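Long-range contact in L-talarate/galactarate dehydratase (Salmonella typhimurium, PDB 2PP1), which dehydrates L-talarate and galactarate to 5-keto-4-deoxy-D-glucarate with the help of magnesium and also epimerises L-talarate to galactarate: residues A227-D232 with I251-D256. Residues are numbered along the deposited sequence; the frame is centred on the assembly and turned at random.
Sequences ANQQWD and IEEPLD. With MG (magnesium ion), chain G; LLH ((2R,3S,4R)-2,3,4-trihydroxy-5-(hydroxyamino)-5-oxopentanoic acid), chain H.
Ala227 N, Gln229 N and Trp231 N each donate a backbone hydrogen bond to the 251-256 segment, reaching Glu252 O (2.9 Å), Glu253 O and Pro254 O in turn, while a type I' turn from Ala227 to Gln230 shapes the donor loop. The first of the three is nearly straight, 167° at the hydrogen, and the Trp231 bond is the longest and most bent. Gln229 and Glu253 run side by side in the same direction, amide and carboxylate planes 30° apart. Gln229 CG lies 3.7 Å from Glu253 OE2, and a water links Gln229 NE2 to Glu253 OE1; Gln229 OE1 turns to Ala257 N beyond the contact. The indole of Trp231 sets CE3 3.9 Å from Pro254 CB and meets Ile251 CG2 at its edge, with Met239 and Met243 of helix 233-243 packed nearby. Leu255 CD2 reaches the backbone of Trp231 and Asp232. With CG anti to the backbone N (chi1 -180°) and the chain extended, Glu252 brings OE2 to the magnesium at 2.4 Å; Asp226 and Glu278 bind the same ion, and Glu252 OE1 forms a salt bridge with Lys195. In the enolase-type barrel, 227-232 follows strand 223-226, beside parallel strand 251-252; bonds from Ala227 and Gln229 hold the turn carrying substrate-binding Asn228 near Glu252. Like the bound hydroxamate, the substrate carboxylate probably meets the ion, which would stabilise the enolate formed on proton abstraction.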
loop_
_atom_site.group_PDB
_atom_site.type_symbol
_atom_site.label_atom_id
_atom_site.label_comp_id
_atom_site.label_asym_id
_atom_site.label_seq_id
_atom_site.Cartn_x
_atom_site.Cartn_y
_atom_site.Cartn_z
ATOM N N ALA A 227 -21.159 20.590 9.986
ATOM C CA ALA A 227 -21.064 21.785 10.825
ATOM C C ALA A 227 -19.766 22.575 10.642
ATOM O O ALA A 227 -19.618 23.672 11.182
ATOM C CB ALA A 227 -21.236 21.401 12.307
ATOM N N ASN A 228 -18.825 22.020 9.888
ATOM C CA ASN A 228 -17.550 22.688 9.653
ATOM C C ASN A 228 -16.890 23.231 10.930
ATOM O O ASN A 228 -16.412 24.374 10.960
ATOM C CB ASN A 228 -17.725 23.816 8.626
ATOM C CG ASN A 228 -17.809 23.292 7.195
ATOM O OD1 ASN A 228 -16.807 22.869 6.627
ATOM N ND2 ASN A 228 -19.003 23.302 6.619
ATOM N N GLN A 229 -16.882 22.396 11.973
ATOM C CA GLN A 229 -16.266 22.697 13.269
ATOM C C GLN A 229 -16.925 23.794 14.086
ATOM O O GLN A 229 -16.376 24.202 15.112
ATOM C CB GLN A 229 -14.795 23.101 13.094
ATOM C CG GLN A 229 -13.967 22.258 12.145
ATOM C CD GLN A 229 -12.561 22.831 11.964
ATOM O OE1 GLN A 229 -11.740 22.807 12.889
ATOM N NE2 GLN A 229 -12.281 23.354 10.773
ATOM N N GLN A 230 -18.102 24.253 13.691
ATOM C CA GLN A 230 -18.693 25.378 14.413
ATOM C C GLN A 230 -19.486 25.207 15.705
ATOM O O GLN A 230 -20.033 26.191 16.219
ATOM C CB GLN A 230 -19.491 26.229 13.432
ATOM C CG GLN A 230 -18.604 26.799 12.336
ATOM C CD GLN A 230 -17.273 27.301 12.874
ATOM O OE1 GLN A 230 -16.242 26.614 12.778
ATOM N NE2 GLN A 230 -17.286 28.496 13.451
ATOM N N TRP A 231 -19.563 23.990 16.242
ATOM C CA TRP A 231 -20.288 23.824 17.501
ATOM C C TRP A 231 -19.307 23.558 18.619
ATOM O O TRP A 231 -18.196 23.096 18.370
ATOM C CB TRP A 231 -21.250 22.631 17.459
ATOM C CG TRP A 231 -22.447 22.783 16.570
ATOM C CD1 TRP A 231 -23.205 23.911 16.378
ATOM C CD2 TRP A 231 -23.091 21.738 15.838
ATOM N NE1 TRP A 231 -24.284 23.625 15.573
ATOM C CE2 TRP A 231 -24.239 22.297 15.231
ATOM C CE3 TRP A 231 -22.812 20.378 15.641
ATOM C CZ2 TRP A 231 -25.109 21.541 14.440
ATOM C CZ3 TRP A 231 -23.671 19.630 14.857
ATOM C CH2 TRP A 231 -24.810 20.213 14.264
ATOM N N ASP A 232 -19.697 23.874 19.850
ATOM C CA ASP A 232 -18.847 23.532 20.984
ATOM C C ASP A 232 -19.439 22.182 21.421
ATOM O O ASP A 232 -20.479 21.774 20.910
ATOM C CB ASP A 232 -18.919 24.565 22.124
ATOM C CG ASP A 232 -20.336 24.941 22.512
ATOM O OD1 ASP A 232 -21.286 24.161 22.277
ATOM O OD2 ASP A 232 -20.494 26.041 23.076
ATOM N N ILE A 251 -22.903 12.982 10.642
ATOM C CA ILE A 251 -22.838 14.370 11.096
ATOM C C ILE A 251 -21.346 14.627 10.931
ATOM O O ILE A 251 -20.518 13.919 11.497
ATOM C CB ILE A 251 -23.243 14.511 12.585
ATOM C CG1 ILE A 251 -24.709 14.099 12.759
ATOM C CG2 ILE A 251 -23.040 15.952 13.050
ATOM C CD1 ILE A 251 -25.158 14.003 14.214
ATOM N N GLU A 252 -21.001 15.629 10.139
ATOM C CA GLU A 252 -19.606 15.916 9.843
ATOM C C GLU A 252 -19.037 17.125 10.566
ATOM O O GLU A 252 -19.709 18.140 10.725
ATOM C CB GLU A 252 -19.455 16.105 8.326
ATOM C CG GLU A 252 -18.049 16.404 7.858
ATOM C CD GLU A 252 -17.941 16.347 6.340
ATOM O OE1 GLU A 252 -18.881 15.826 5.701
ATOM O OE2 GLU A 252 -16.917 16.799 5.796
ATOM N N GLU A 253 -17.774 17.015 10.961
ATOM C CA GLU A 253 -17.079 18.083 11.680
ATOM C C GLU A 253 -17.936 18.836 12.688
ATOM O O GLU A 253 -18.070 20.058 12.608
ATOM C CB GLU A 253 -16.466 19.088 10.701
ATOM C CG GLU A 253 -15.343 18.505 9.878
ATOM C CD GLU A 253 -14.416 19.560 9.338
ATOM O OE1 GLU A 253 -14.847 20.386 8.512
ATOM O OE2 GLU A 253 -13.239 19.568 9.745
ATOM N N PRO A 254 -18.535 18.118 13.648
ATOM C CA PRO A 254 -19.360 18.813 14.640
ATOM C C PRO A 254 -18.507 19.738 15.499
ATOM O O PRO A 254 -18.984 20.768 15.976
ATOM C CB PRO A 254 -19.962 17.667 15.460
ATOM C CG PRO A 254 -18.880 16.613 15.397
ATOM C CD PRO A 254 -18.503 16.669 13.915
ATOM N N LEU A 255 -17.241 19.374 15.672
ATOM C CA LEU A 255 -16.320 20.146 16.509
ATOM C C LEU A 255 -15.004 20.467 15.828
ATOM O O LEU A 255 -14.746 20.029 14.705
ATOM C CB LEU A 255 -16.003 19.363 17.788
ATOM C CG LEU A 255 -17.186 18.775 18.554
ATOM C CD1 LEU A 255 -16.688 17.738 19.554
ATOM C CD2 LEU A 255 -17.951 19.894 19.235
ATOM N N ASP A 256 -14.166 21.226 16.534
ATOM C CA ASP A 256 -12.846 21.592 16.042
ATOM C C ASP A 256 -12.185 20.318 15.519
ATOM O O ASP A 256 -12.254 19.268 16.162
ATOM C CB ASP A 256 -11.995 22.171 17.172
ATOM C CG ASP A 256 -10.633 22.644 16.688
ATOM O OD1 ASP A 256 -10.550 23.736 16.091
ATOM O OD2 ASP A 256 -9.643 21.920 16.885
HETATM MG MG MG G . -16.854 19.125 5.135
HETATM O O5A LLH H . -16.587 27.124 1.974
HETATM C C5 LLH H . -15.637 26.378 2.312
HETATM O O5B LLH H . -14.768 26.660 3.183
HETATM C C4 LLH H . -15.508 25.012 1.624
HETATM O O4 LLH H . -16.349 24.942 0.474
HETATM C C3 LLH H . -15.850 23.908 2.629
HETATM O O3 LLH H . -17.166 24.126 3.173
HETATM C C2 LLH H . -15.810 22.492 2.002
HETATM O O2 LLH H . -14.431 22.254 1.697
HETATM C C1 LLH H . -16.345 21.358 2.902
HETATM O O1 LLH H . -16.140 21.336 4.108
HETATM N N LLH H . -17.071 20.404 2.280
HETATM O ON LLH H . -17.276 19.141 2.817
HETATM O O HOH W 1 -14.013 23.023 8.441
HETATM O O HOH W 2 -15.463 22.783 18.790
HETATM O O HOH W 3 -16.405 19.582 7.081
#